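Local coordinates for protein nucleoside-diphosphate sugar epimerase (SulA family) (Corynebacterium glutamicum, PDB 3OH8) that probably epimerises nucleoside-diphosphate sugars, using a Rossmann-type domain expected to bind a nicotinamide dinucleotide, at residues L177-P182 with R187-L192; M15-H20 with F69-R74; Y349-A352 with Q357-G360; F427-I432 with I436-G441. One frame throughout, in Å; residues are numbered along the deposited sequence.

Interaction 1 of 4, residues L177-P182 with R187-L192; sequences LVRKEP and RFWDPL
Two backbone hydrogen bonds join Val178 to the parallel edge strand 187-188 and the residue that follows it. Val178 N gives its hydrogen to Arg187 O at 2.8 Å, and Trp189 N returns one to Val178 O at 2.7 Å, both nearly straight (161° and 168°). A CA-H...O contact accompanies each, from Leu177 CA to Arg187 O and from Phe188 CA to Val178 O. Where the strands end, a water takes over, donating to Arg179 O and Trp189 O.

The side-chain contacts differ on the two faces of the sheet. On one, Leu177 lies beside Arg187, its CD2 4.0 Å from Arg187 CB, while Leu177 CB meets Trp189 CB. Arg187 suits this half-open edge, since its extended chain carries the guanidinium away to the carbonyls of Leu198 and Asp200. Beyond the strand ends, Arg179 lays its aliphatic part alongside the indole, CG 3.6 Å from Trp189 CE3, before chi3 (-45°) bends the chain. On the other face the Phe188 ring comes back to the carbonyl of Arg179, CE1 3.4 Å from Arg179 O.

Strand 173-178 lies between strand 187-188 and strand 149-153 of the Rossmann-type sheet, and Trp189 reaches Pro232 and Leu236 of helix 222-242.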
loop_
_atom_site.group_PDB
_atom_site.type_symbol
_atom_site.label_atom_id
_atom_site.label_comp_id
_atom_site.label_asym_id
_atom_site.label_seq_id
_atom_site.Cartn_x
_atom_site.Cartn_y
_atom_site.Cartn_z
ATOM N N LEU A 177 -10.126 -0.425 -14.908
ATOM C CA LEU A 177 -11.368 0.128 -15.454
ATOM C C LEU A 177 -11.426 1.591 -15.072
ATOM O O LEU A 177 -11.642 1.917 -13.911
ATOM C CB LEU A 177 -12.593 -0.614 -14.896
ATOM C CG LEU A 177 -12.451 -2.146 -14.952
ATOM C CD1 LEU A 177 -13.645 -2.886 -14.324
ATOM C CD2 LEU A 177 -12.202 -2.624 -16.383
ATOM N N VAL A 178 -11.218 2.477 -16.042
ATOM C CA VAL A 178 -11.035 3.890 -15.714
ATOM C C VAL A 178 -12.139 4.791 -16.245
ATOM O O VAL A 178 -12.790 4.489 -17.249
ATOM C CB VAL A 178 -9.649 4.410 -16.189
ATOM C CG1 VAL A 178 -8.536 3.594 -15.532
ATOM C CG2 VAL A 178 -9.548 4.323 -17.705
ATOM N N ARG A 179 -12.348 5.908 -15.567
ATOM C CA ARG A 179 -13.468 6.767 -15.923
ATOM C C ARG A 179 -13.114 7.816 -16.968
ATOM O O ARG A 179 -13.993 8.473 -17.514
ATOM C CB ARG A 179 -14.077 7.388 -14.674
ATOM C CG ARG A 179 -14.671 6.337 -13.748
ATOM C CD ARG A 179 -15.333 6.954 -12.554
ATOM N NE ARG A 179 -14.506 7.999 -11.966
ATOM C CZ ARG A 179 -14.980 9.168 -11.549
ATOM N NH1 ARG A 179 -16.277 9.431 -11.657
ATOM N NH2 ARG A 179 -14.159 10.075 -11.031
ATOM N N LYS A 180 -11.830 7.963 -17.265
ATOM C CA LYS A 180 -11.411 8.907 -18.302
ATOM C C LYS A 180 -9.973 8.635 -18.700
ATOM O O LYS A 180 -9.254 7.916 -18.006
ATOM C CB LYS A 180 -11.552 10.353 -17.817
ATOM C CG LYS A 180 -10.626 10.713 -16.659
ATOM C CD LYS A 180 -10.847 12.139 -16.181
ATOM C CE LYS A 180 -9.915 12.487 -15.028
ATOM N NZ LYS A 180 -9.901 13.956 -14.740
ATOM N N GLU A 181 -9.566 9.188 -19.837
ATOM C CA GLU A 181 -8.178 9.107 -20.264
ATOM C C GLU A 181 -7.613 7.700 -20.121
ATOM O O GLU A 181 -6.587 7.508 -19.475
ATOM C CB GLU A 181 -7.341 10.099 -19.452
ATOM C CG GLU A 181 -7.930 11.512 -19.501
ATOM C CD GLU A 181 -7.186 12.505 -18.633
ATOM O OE1 GLU A 181 -6.876 13.606 -19.132
ATOM O OE2 GLU A 181 -6.909 12.182 -17.459
ATOM N N PRO A 182 -8.285 6.703 -20.718
ATOM C CA PRO A 182 -7.752 5.335 -20.635
ATOM C C PRO A 182 -6.453 5.168 -21.421
ATOM O O PRO A 182 -6.341 5.646 -22.550
ATOM C CB PRO A 182 -8.853 4.494 -21.290
ATOM C CG PRO A 182 -9.585 5.463 -22.187
ATOM C CD PRO A 182 -9.584 6.746 -21.415
ATOM N N ARG A 187 -9.399 -0.022 -19.730
ATOM C CA ARG A 187 -10.742 -0.023 -20.294
ATOM C C ARG A 187 -11.612 1.098 -19.744
ATOM O O ARG A 187 -11.631 1.350 -18.539
ATOM C CB ARG A 187 -11.413 -1.366 -20.058
ATOM C CG ARG A 187 -10.740 -2.484 -20.807
ATOM C CD ARG A 187 -11.352 -3.818 -20.489
ATOM N NE ARG A 187 -10.556 -4.892 -21.073
ATOM C CZ ARG A 187 -10.793 -6.181 -20.875
ATOM N NH1 ARG A 187 -11.806 -6.557 -20.096
ATOM N NH2 ARG A 187 -10.011 -7.088 -21.446
ATOM N N PHE A 188 -12.330 1.761 -20.645
ATOM C CA PHE A 188 -13.223 2.837 -20.274
ATOM C C PHE A 188 -14.443 2.311 -19.527
ATOM O O PHE A 188 -15.171 1.430 -20.007
ATOM C CB PHE A 188 -13.663 3.630 -21.517
ATOM C CG PHE A 188 -14.609 4.749 -21.211
ATOM C CD1 PHE A 188 -14.138 5.949 -20.710
ATOM C CD2 PHE A 188 -15.975 4.603 -21.418
ATOM C CE1 PHE A 188 -15.013 6.994 -20.425
ATOM C CE2 PHE A 188 -16.855 5.643 -21.123
ATOM C CZ PHE A 188 -16.376 6.836 -20.629
ATOM N N TRP A 189 -14.664 2.856 -18.339
ATOM C CA TRP A 189 -15.800 2.444 -17.533
ATOM C C TRP A 189 -16.783 3.595 -17.395
ATOM O O TRP A 189 -16.441 4.644 -16.855
ATOM C CB TRP A 189 -15.332 1.978 -16.153
ATOM C CG TRP A 189 -16.451 1.729 -15.175
ATOM C CD1 TRP A 189 -17.584 1.000 -15.389
ATOM C CD2 TRP A 189 -16.518 2.191 -13.821
ATOM N NE1 TRP A 189 -18.362 0.987 -14.249
ATOM C CE2 TRP A 189 -17.725 1.712 -13.275
ATOM C CE3 TRP A 189 -15.667 2.960 -13.016
ATOM C CZ2 TRP A 189 -18.107 1.981 -11.960
ATOM C CZ3 TRP A 189 -16.049 3.222 -11.714
ATOM C CH2 TRP A 189 -17.259 2.741 -11.203
ATOM N N ASP A 190 -17.994 3.387 -17.898
ATOM C CA ASP A 190 -19.111 4.314 -17.697
ATOM C C ASP A 190 -19.947 3.766 -16.553
ATOM O O ASP A 190 -20.648 2.780 -16.725
ATOM C CB ASP A 190 -19.967 4.382 -18.961
ATOM C CG ASP A 190 -21.090 5.404 -18.854
ATOM O OD1 ASP A 190 -21.384 5.850 -17.724
ATOM O OD2 ASP A 190 -21.681 5.761 -19.898
ATOM N N PRO A 191 -19.859 4.386 -15.372
ATOM C CA PRO A 191 -20.483 3.783 -14.187
ATOM C C PRO A 191 -21.973 3.495 -14.364
ATOM O O PRO A 191 -22.457 2.475 -13.862
ATOM C CB PRO A 191 -20.265 4.833 -13.097
ATOM C CG PRO A 191 -19.048 5.597 -13.548
ATOM C CD PRO A 191 -19.159 5.644 -15.058
ATOM N N LEU A 192 -22.690 4.363 -15.073
ATOM C CA LEU A 192 -24.138 4.187 -15.215
ATOM C C LEU A 192 -24.519 3.444 -16.481
ATOM O O LEU A 192 -25.698 3.277 -16.778
ATOM C CB LEU A 192 -24.866 5.531 -15.150
ATOM C CG LEU A 192 -24.797 6.206 -13.776
ATOM C CD1 LEU A 192 -25.337 7.624 -13.833
ATOM C CD2 LEU A 192 -25.541 5.368 -12.735
HETATM O O HOH W 1 -16.663 7.442 -17.101
#

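Interaction 2 of 4, residues M15-H20 with F69-R74; sequences MVWDWH and FLNGSR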
loop_
_atom_site.group_PDB
_atom_site.type_symbol
_atom_site.label_atom_id
_atom_site.label_comp_id
_atom_site.label_asym_id
_atom_site.label_seq_id
_atom_site.Cartn_x
_atom_site.Cartn_y
_atom_site.Cartn_z
HETATM N N MSE A 15 14.461 -14.643 -6.237
HETATM C CA MSE A 15 13.110 -14.131 -5.980
HETATM C C MSE A 15 13.148 -12.624 -5.721
HETATM O O MSE A 15 12.308 -11.864 -6.223
HETATM C CB MSE A 15 12.478 -14.871 -4.784
HETATM C CG MSE A 15 11.138 -14.283 -4.241
HETATM SE SE MSE A 15 10.449 -15.237 -2.841
HETATM C CE MSE A 15 10.609 -16.914 -3.470
ATOM N N VAL A 16 14.105 -12.188 -4.915
ATOM C CA VAL A 16 14.194 -10.768 -4.573
ATOM C C VAL A 16 14.486 -9.913 -5.801
ATOM O O VAL A 16 13.830 -8.893 -6.037
ATOM C CB VAL A 16 15.262 -10.521 -3.494
ATOM C CG1 VAL A 16 15.397 -9.035 -3.204
ATOM C CG2 VAL A 16 14.908 -11.283 -2.228
ATOM N N TRP A 17 15.457 -10.340 -6.598
ATOM C CA TRP A 17 15.780 -9.642 -7.837
ATOM C C TRP A 17 14.556 -9.579 -8.735
ATOM O O TRP A 17 14.175 -8.514 -9.254
ATOM C CB TRP A 17 16.902 -10.380 -8.567
ATOM C CG TRP A 17 17.162 -9.813 -9.917
ATOM C CD1 TRP A 17 16.644 -10.244 -11.105
ATOM C CD2 TRP A 17 17.983 -8.681 -10.217
ATOM N NE1 TRP A 17 17.106 -9.451 -12.134
ATOM C CE2 TRP A 17 17.929 -8.485 -11.612
ATOM C CE3 TRP A 17 18.757 -7.811 -9.440
ATOM C CZ2 TRP A 17 18.623 -7.459 -12.247
ATOM C CZ3 TRP A 17 19.452 -6.791 -10.075
ATOM C CH2 TRP A 17 19.383 -6.628 -11.465
ATOM N N ASP A 18 13.943 -10.741 -8.915
ATOM C CA ASP A 18 12.772 -10.876 -9.760
ATOM C C ASP A 18 11.707 -9.848 -9.398
ATOM O O ASP A 18 11.099 -9.225 -10.268
ATOM C CB ASP A 18 12.185 -12.260 -9.551
ATOM C CG ASP A 18 11.774 -12.902 -10.832
ATOM O OD1 ASP A 18 12.583 -13.706 -11.348
ATOM O OD2 ASP A 18 10.656 -12.598 -11.315
ATOM N N TRP A 19 11.480 -9.684 -8.101
ATOM C CA TRP A 19 10.448 -8.762 -7.605
ATOM C C TRP A 19 10.695 -7.328 -8.094
ATOM O O TRP A 19 9.752 -6.599 -8.456
ATOM C CB TRP A 19 10.414 -8.840 -6.074
ATOM C CG TRP A 19 9.337 -8.015 -5.400
ATOM C CD1 TRP A 19 8.115 -8.446 -4.965
ATOM C CD2 TRP A 19 9.419 -6.625 -5.068
ATOM N NE1 TRP A 19 7.424 -7.399 -4.385
ATOM C CE2 TRP A 19 8.203 -6.277 -4.438
ATOM C CE3 TRP A 19 10.397 -5.640 -5.256
ATOM C CZ2 TRP A 19 7.950 -4.979 -3.986
ATOM C CZ3 TRP A 19 10.145 -4.359 -4.809
ATOM C CH2 TRP A 19 8.928 -4.036 -4.180
ATOM N N HIS A 20 11.964 -6.924 -8.107
ATOM C CA HIS A 20 12.352 -5.578 -8.546
ATOM C C HIS A 20 12.177 -5.357 -10.052
ATOM O O HIS A 20 12.046 -4.213 -10.502
ATOM C CB HIS A 20 13.810 -5.274 -8.157
ATOM C CG HIS A 20 14.014 -5.049 -6.695
ATOM N ND1 HIS A 20 14.099 -6.085 -5.785
ATOM C CD2 HIS A 20 14.170 -3.908 -5.977
ATOM C CE1 HIS A 20 14.286 -5.591 -4.575
ATOM N NE2 HIS A 20 14.316 -4.268 -4.664
ATOM N N PHE A 69 24.846 -2.002 -14.221
ATOM C CA PHE A 69 23.957 -3.147 -14.243
ATOM C C PHE A 69 24.749 -4.454 -14.283
ATOM O O PHE A 69 25.710 -4.579 -15.033
ATOM C CB PHE A 69 23.049 -3.073 -15.460
ATOM C CG PHE A 69 22.125 -4.245 -15.597
ATOM C CD1 PHE A 69 20.980 -4.339 -14.808
ATOM C CD2 PHE A 69 22.388 -5.249 -16.513
ATOM C CE1 PHE A 69 20.120 -5.410 -14.938
ATOM C CE2 PHE A 69 21.531 -6.337 -16.643
ATOM C CZ PHE A 69 20.396 -6.417 -15.857
ATOM N N LEU A 70 24.354 -5.412 -13.456
ATOM C CA LEU A 70 24.822 -6.784 -13.594
ATOM C C LEU A 70 23.628 -7.676 -13.350
ATOM O O LEU A 70 23.068 -7.685 -12.250
ATOM C CB LEU A 70 25.930 -7.108 -12.591
ATOM C CG LEU A 70 26.496 -8.534 -12.677
ATOM C CD1 LEU A 70 26.865 -8.911 -14.112
ATOM C CD2 LEU A 70 27.697 -8.702 -11.761
ATOM N N ASN A 71 23.224 -8.411 -14.378
ATOM C CA ASN A 71 21.996 -9.189 -14.318
ATOM C C ASN A 71 21.913 -10.036 -13.052
ATOM O O ASN A 71 22.770 -10.882 -12.792
ATOM C CB ASN A 71 21.820 -10.056 -15.571
ATOM C CG ASN A 71 20.421 -10.661 -15.671
ATOM O OD1 ASN A 71 20.244 -11.763 -16.194
ATOM N ND2 ASN A 71 19.419 -9.938 -15.167
ATOM N N GLY A 72 20.879 -9.781 -12.259
ATOM C CA GLY A 72 20.648 -10.531 -11.043
ATOM C C GLY A 72 21.416 -10.064 -9.820
ATOM O O GLY A 72 21.217 -10.624 -8.747
ATOM N N SER A 73 22.275 -9.053 -9.967
ATOM C CA SER A 73 23.157 -8.624 -8.868
ATOM C C SER A 73 23.152 -7.128 -8.610
ATOM O O SER A 73 23.429 -6.689 -7.493
ATOM C CB SER A 73 24.622 -9.051 -9.127
ATOM O OG SER A 73 24.728 -10.457 -9.195
ATOM N N ARG A 74 22.911 -6.340 -9.653
ATOM C CA ARG A 74 23.030 -4.902 -9.509
ATOM C C ARG A 74 22.259 -4.132 -10.559
ATOM O O ARG A 74 22.250 -4.510 -11.727
ATOM C CB ARG A 74 24.498 -4.479 -9.554
ATOM C CG ARG A 74 24.706 -2.986 -9.352
ATOM C CD ARG A 74 26.196 -2.632 -9.353
ATOM N NE ARG A 74 26.881 -3.129 -8.167
ATOM C CZ ARG A 74 28.154 -2.876 -7.884
ATOM N NH1 ARG A 74 28.871 -2.120 -8.699
ATOM N NH2 ARG A 74 28.708 -3.371 -6.787
#
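Trp17 lays one face of its indole on the backbone of Gly72, and this CH-pi contact is the heart of the junction. Gly72 CA stands 3.5 Å from the centroid of the five-membered ring, 19° off its normal. Over the same face Gly72 N comes within 3.2 Å of Trp17 CZ2, and Ser73 N lies 3.6 Å from Trp17 CZ3. Phe69 arrives at the rim instead: its CE1 is near the indole plane, 3.7 Å from Trp17 CZ2, and the two ring planes are inclined at 51°. The amide of Asn71 stands steeply to the indole, its ND2 3.8 Å from Trp17 NE1.

The tryptophan reaches across because CG is anti to its backbone N (chi1 173°), sending the ring off helix 13-21. Glycine suits position 72 because its positive phi is one that residues with a CB rarely adopt, and the bare CA can lie close over the indole. The loop is shaped by a classic beta bulge, in which Ser73 N and Arg74 N both bond to Leu70 O. Farther out, Phe96 meets the Trp17 ring edge-to-face, Arg13 binds Gly72 O, and Arg74 forms a salt bridge with Glu492.

With a flat, largely apolar ring against a peptide chain, the contact rests on dispersion and weak CH-pi attraction, so it depends on close fit, with no hydrogen bond between the two segments.

Interaction 3 of 4, residues Y349-A352 with Q357-G360; sequences YYRA and QISG
The backbones of helix 342-354 and the turn after it come closest at Ala352 and Ile358, whose CA atoms are 5.5 Å apart. Ile358 spans the contact, its side chain crossing that of Arg351 at about a right angle. Its CD1 does most of the touching, 3.4 Å from Arg351 CG and 3.5 Å from Ala352 CA. With CG1 anti to the carbonyl carbon (chi1 -63°) and chi2 extended, CD1 reaches both the arginine stem and the alanine backbone, and the other branch, CG2, adds a second contact to the alanine, 3.9 Å from Ala352 CB. The small Ala352 lets the turn come close.

This is the second half of a beta-alpha-beta crossover in the Rossmann-type domain: the chain leaves helix 342-354, turns, and enters strand 360-364, which, like strand 336-341 before the helix, pairs parallel with strand 298-308. Arg298 ties the turn down by donating to both Ala352 O and Ile358 O.

Arg351 runs extended past the isoleucine, lending its methylenes to the apolar contact and carrying its charge beyond it. Its guanidinium is held by a salt bridge from NE to Asp355 OD2 and a hydrogen bond from NH1 to His425 ND1; Asp355 OD1 also accepts from Gln357 N.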
loop_
_atom_site.group_PDB
_atom_site.type_symbol
_atom_site.label_atom_id
_atom_site.label_comp_id
_atom_site.label_asym_id
_atom_site.label_seq_id
_atom_site.Cartn_x
_atom_site.Cartn_y
_atom_site.Cartn_z
ATOM N N TYR A 349 -7.361 -6.692 0.659
ATOM C CA TYR A 349 -7.920 -6.815 -0.688
ATOM C C TYR A 349 -7.251 -7.944 -1.460
ATOM O O TYR A 349 -7.913 -8.778 -2.088
ATOM C CB TYR A 349 -7.774 -5.496 -1.461
ATOM C CG TYR A 349 -8.955 -4.559 -1.239
ATOM C CD1 TYR A 349 -10.155 -4.755 -1.913
ATOM C CD2 TYR A 349 -8.856 -3.470 -0.373
ATOM C CE1 TYR A 349 -11.247 -3.892 -1.715
ATOM C CE2 TYR A 349 -9.931 -2.612 -0.168
ATOM C CZ TYR A 349 -11.125 -2.834 -0.834
ATOM O OH TYR A 349 -12.191 -1.976 -0.630
ATOM N N TYR A 350 -5.923 -7.943 -1.419
ATOM C CA TYR A 350 -5.117 -8.914 -2.151
ATOM C C TYR A 350 -5.491 -10.313 -1.683
ATOM O O TYR A 350 -5.807 -11.183 -2.497
ATOM C CB TYR A 350 -3.637 -8.595 -1.909
ATOM C CG TYR A 350 -2.637 -9.288 -2.808
ATOM C CD1 TYR A 350 -2.657 -10.661 -2.982
ATOM C CD2 TYR A 350 -1.633 -8.557 -3.446
ATOM C CE1 TYR A 350 -1.707 -11.297 -3.797
ATOM C CE2 TYR A 350 -0.688 -9.175 -4.253
ATOM C CZ TYR A 350 -0.731 -10.546 -4.422
ATOM O OH TYR A 350 0.212 -11.154 -5.226
ATOM N N ARG A 351 -5.509 -10.518 -0.368
ATOM C CA ARG A 351 -5.951 -11.792 0.171
ATOM C C ARG A 351 -7.357 -12.167 -0.298
ATOM O O ARG A 351 -7.602 -13.316 -0.682
ATOM C CB ARG A 351 -5.901 -11.803 1.706
ATOM C CG ARG A 351 -6.260 -13.164 2.264
ATOM C CD ARG A 351 -6.217 -13.262 3.785
ATOM N NE ARG A 351 -6.601 -14.619 4.159
ATOM C CZ ARG A 351 -6.230 -15.242 5.269
ATOM N NH1 ARG A 351 -5.472 -14.630 6.168
ATOM N NH2 ARG A 351 -6.615 -16.500 5.463
ATOM N N ALA A 352 -8.288 -11.214 -0.242
ATOM C CA ALA A 352 -9.667 -11.503 -0.659
ATOM C C ALA A 352 -9.705 -11.998 -2.107
ATOM O O ALA A 352 -10.458 -12.908 -2.455
ATOM C CB ALA A 352 -10.545 -10.260 -0.498
ATOM N N GLN A 357 -11.531 -18.525 1.019
ATOM C CA GLN A 357 -12.098 -18.544 2.374
ATOM C C GLN A 357 -12.804 -17.237 2.709
ATOM O O GLN A 357 -13.609 -17.164 3.644
ATOM C CB GLN A 357 -11.010 -18.745 3.424
ATOM C CG GLN A 357 -10.400 -20.121 3.482
ATOM C CD GLN A 357 -9.246 -20.180 4.472
ATOM O OE1 GLN A 357 -8.220 -19.523 4.287
ATOM N NE2 GLN A 357 -9.412 -20.965 5.530
ATOM N N ILE A 358 -12.477 -16.197 1.956
ATOM C CA ILE A 358 -12.979 -14.858 2.247
ATOM C C ILE A 358 -14.283 -14.585 1.513
ATOM O O ILE A 358 -14.316 -14.507 0.285
ATOM C CB ILE A 358 -11.928 -13.784 1.892
ATOM C CG1 ILE A 358 -10.691 -13.993 2.769
ATOM C CG2 ILE A 358 -12.492 -12.375 2.083
ATOM C CD1 ILE A 358 -9.617 -12.990 2.552
ATOM N N SER A 359 -15.367 -14.450 2.267
ATOM C CA SER A 359 -16.627 -14.059 1.653
ATOM C C SER A 359 -17.527 -13.393 2.681
ATOM O O SER A 359 -17.324 -13.557 3.892
ATOM C CB SER A 359 -17.327 -15.263 1.006
ATOM O OG SER A 359 -17.997 -16.046 1.963
ATOM N N GLY A 360 -18.508 -12.630 2.201
ATOM C CA GLY A 360 -19.362 -11.856 3.096
ATOM C C GLY A 360 -18.634 -10.614 3.582
ATOM O O GLY A 360 -17.617 -10.214 2.996
#

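Interaction 4 of 4, residues F427-I432 with I436-G441; sequences FRYTDI and IAHELG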
loop_
_atom_site.group_PDB
_atom_site.type_symbol
_atom_site.label_atom_id
_atom_site.label_comp_id
_atom_site.label_asym_id
_atom_site.label_seq_id
_atom_site.Cartn_x
_atom_site.Cartn_y
_atom_site.Cartn_z
ATOM N N PHE A 427 -1.279 -9.134 10.567
ATOM C CA PHE A 427 -1.291 -7.716 10.224
ATOM C C PHE A 427 0.129 -7.190 10.254
ATOM O O PHE A 427 0.916 -7.565 11.114
ATOM C CB PHE A 427 -2.128 -6.914 11.223
ATOM C CG PHE A 427 -3.598 -7.142 11.098
ATOM C CD1 PHE A 427 -4.206 -8.186 11.769
ATOM C CD2 PHE A 427 -4.376 -6.309 10.311
ATOM C CE1 PHE A 427 -5.570 -8.401 11.667
ATOM C CE2 PHE A 427 -5.745 -6.521 10.193
ATOM C CZ PHE A 427 -6.345 -7.566 10.871
ATOM N N ARG A 428 0.446 -6.309 9.315
ATOM C CA ARG A 428 1.734 -5.644 9.296
ATOM C C ARG A 428 1.862 -4.680 10.468
ATOM O O ARG A 428 2.921 -4.588 11.089
ATOM C CB ARG A 428 1.906 -4.870 7.994
ATOM C CG ARG A 428 1.958 -5.755 6.755
ATOM C CD ARG A 428 2.437 -4.962 5.545
ATOM N NE ARG A 428 2.194 -5.680 4.291
ATOM C CZ ARG A 428 2.816 -5.405 3.150
ATOM N NH1 ARG A 428 3.715 -4.432 3.118
ATOM N NH2 ARG A 428 2.541 -6.099 2.043
ATOM N N TYR A 429 0.791 -3.946 10.755
ATOM C CA TYR A 429 0.812 -2.965 11.835
ATOM C C TYR A 429 -0.403 -3.114 12.742
ATOM O O TYR A 429 -1.517 -2.744 12.382
ATOM C CB TYR A 429 0.899 -1.555 11.259
ATOM C CG TYR A 429 2.034 -1.434 10.282
ATOM C CD1 TYR A 429 3.346 -1.323 10.733
ATOM C CD2 TYR A 429 1.804 -1.482 8.909
ATOM C CE1 TYR A 429 4.410 -1.246 9.838
ATOM C CE2 TYR A 429 2.855 -1.396 8.007
ATOM C CZ TYR A 429 4.157 -1.287 8.486
ATOM O OH TYR A 429 5.203 -1.210 7.618
ATOM N N THR A 430 -0.184 -3.681 13.918
ATOM C CA THR A 430 -1.267 -3.843 14.879
ATOM C C THR A 430 -1.426 -2.572 15.725
ATOM O O THR A 430 -2.497 -2.309 16.274
ATOM C CB THR A 430 -1.023 -5.068 15.796
ATOM O OG1 THR A 430 0.266 -4.954 16.399
ATOM C CG2 THR A 430 -1.055 -6.362 14.989
ATOM N N ASP A 431 -0.359 -1.783 15.822
ATOM C CA ASP A 431 -0.373 -0.588 16.664
ATOM C C ASP A 431 -0.238 0.679 15.836
ATOM O O ASP A 431 0.635 0.780 14.976
ATOM C CB ASP A 431 0.756 -0.644 17.694
ATOM C CG ASP A 431 0.838 -1.985 18.390
ATOM O OD1 ASP A 431 -0.216 -2.481 18.850
ATOM O OD2 ASP A 431 1.957 -2.542 18.470
ATOM N N ILE A 432 -1.088 1.656 16.120
ATOM C CA ILE A 432 -1.157 2.848 15.288
ATOM C C ILE A 432 0.144 3.660 15.270
ATOM O O ILE A 432 0.497 4.248 14.249
ATOM C CB ILE A 432 -2.340 3.747 15.700
ATOM C CG1 ILE A 432 -2.608 4.786 14.610
ATOM C CG2 ILE A 432 -2.079 4.384 17.060
ATOM C CD1 ILE A 432 -3.922 5.514 14.771
ATOM N N ILE A 436 1.992 4.698 11.850
ATOM C CA ILE A 436 2.296 6.103 11.575
ATOM C C ILE A 436 3.798 6.317 11.342
ATOM O O ILE A 436 4.199 7.094 10.466
ATOM C CB ILE A 436 1.791 7.000 12.730
ATOM C CG1 ILE A 436 0.258 7.052 12.736
ATOM C CG2 ILE A 436 2.356 8.409 12.632
ATOM C CD1 ILE A 436 -0.313 7.517 14.063
ATOM N N ALA A 437 4.629 5.620 12.117
ATOM C CA ALA A 437 6.075 5.710 11.942
ATOM C C ALA A 437 6.473 5.270 10.526
ATOM O O ALA A 437 7.340 5.876 9.874
ATOM C CB ALA A 437 6.787 4.861 12.992
ATOM N N HIS A 438 5.821 4.212 10.053
ATOM C CA HIS A 438 6.064 3.693 8.707
ATOM C C HIS A 438 5.629 4.706 7.656
ATOM O O HIS A 438 6.376 5.016 6.726
ATOM C CB HIS A 438 5.335 2.353 8.523
ATOM C CG HIS A 438 5.592 1.692 7.196
ATOM N ND1 HIS A 438 6.831 1.235 6.828
ATOM C CD2 HIS A 438 4.752 1.387 6.177
ATOM C CE1 HIS A 438 6.762 0.693 5.617
ATOM N NE2 HIS A 438 5.509 0.771 5.204
ATOM N N GLU A 439 4.423 5.234 7.810
ATOM C CA GLU A 439 3.848 6.105 6.785
ATOM C C GLU A 439 4.419 7.527 6.726
ATOM O O GLU A 439 4.475 8.139 5.653
ATOM C CB GLU A 439 2.328 6.129 6.928
ATOM C CG GLU A 439 1.700 4.816 6.529
ATOM C CD GLU A 439 1.969 4.479 5.077
ATOM O OE1 GLU A 439 2.004 5.407 4.232
ATOM O OE2 GLU A 439 2.152 3.280 4.785
ATOM N N LEU A 440 4.880 8.035 7.864
ATOM C CA LEU A 440 5.398 9.400 7.925
ATOM C C LEU A 440 6.928 9.446 7.963
ATOM O O LEU A 440 7.522 10.528 8.017
ATOM C CB LEU A 440 4.812 10.147 9.130
ATOM C CG LEU A 440 3.288 10.314 9.116
ATOM C CD1 LEU A 440 2.807 11.096 10.342
ATOM C CD2 LEU A 440 2.835 11.003 7.829
ATOM N N GLY A 441 7.557 8.274 7.931
ATOM C CA GLY A 441 8.996 8.178 7.736
ATOM C C GLY A 441 9.852 8.351 8.979
ATOM O O GLY A 441 10.860 9.047 8.945
#
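Helix 432-440, within the DUF1731 family region, begins here, and the loop before it folds back to place Tyr429 against His438, in the helix itself. Tyrosine and histidine form an offset stack, with ring centroids 4.9 Å apart and planes inclined at 29°. The overlap is at the phenol end: Tyr429 OH sits over a face of the imidazole, 3.0 Å from His438 CG, and Tyr429 CZ follows at 3.5 Å from the same carbon. His438 points its ring at the loop because CG is anti to the backbone N (chi1 -176°).

Histidine suits this buried place, having a flat face for the tyrosine and two ring nitrogens for polar neighbours. Its ND1 is hydrogen-bonded to Glu443 and its NE2 to Gln128 of helix 119-139, so the ring's rotation is fixed from both sides; Tyr124 of that helix stacks on it too. With carbonyl or carboxylate oxygens at both nitrogens, the ring may carry a proton on each. Asp344 of helix 342-354 in turn accepts from Tyr429 N, steadying the loop.

The first helical turn makes the second part of the contact. Isoleucines suit the buried flank, where Ile432 also packs on Phe337 and Trp339 and its CG1 lies 3.6 Å from Ile436 CD1. Beside them Ile436 N donates to Ile432 O at 2.9 Å, with an N-H...O angle of 158°.

How the interactions relate
The four contacts follow one another along the chain without touching. Interactions 1 and 3 both belong to the Rossmann-type domain, one at an outer edge of its sheet, one where a helix turns into the next strand, with centres about 25 Å apart. Interaction 4 lies in the DUF1731 region, yet its nearest atoms are about 7 Å from those of interaction 3; helix 342-354 links them, supplying Arg351 to one and Asp344 to the other. Interaction 2 lies at the surface of the N-terminal antiparallel-sheet region, about 35 Å from interaction 1 between centres, yet with nearest atoms about 8 Å from interactions 3 and 4. Helix 119-139 bridges the regions, meeting Trp19, His20, Tyr350 and His438.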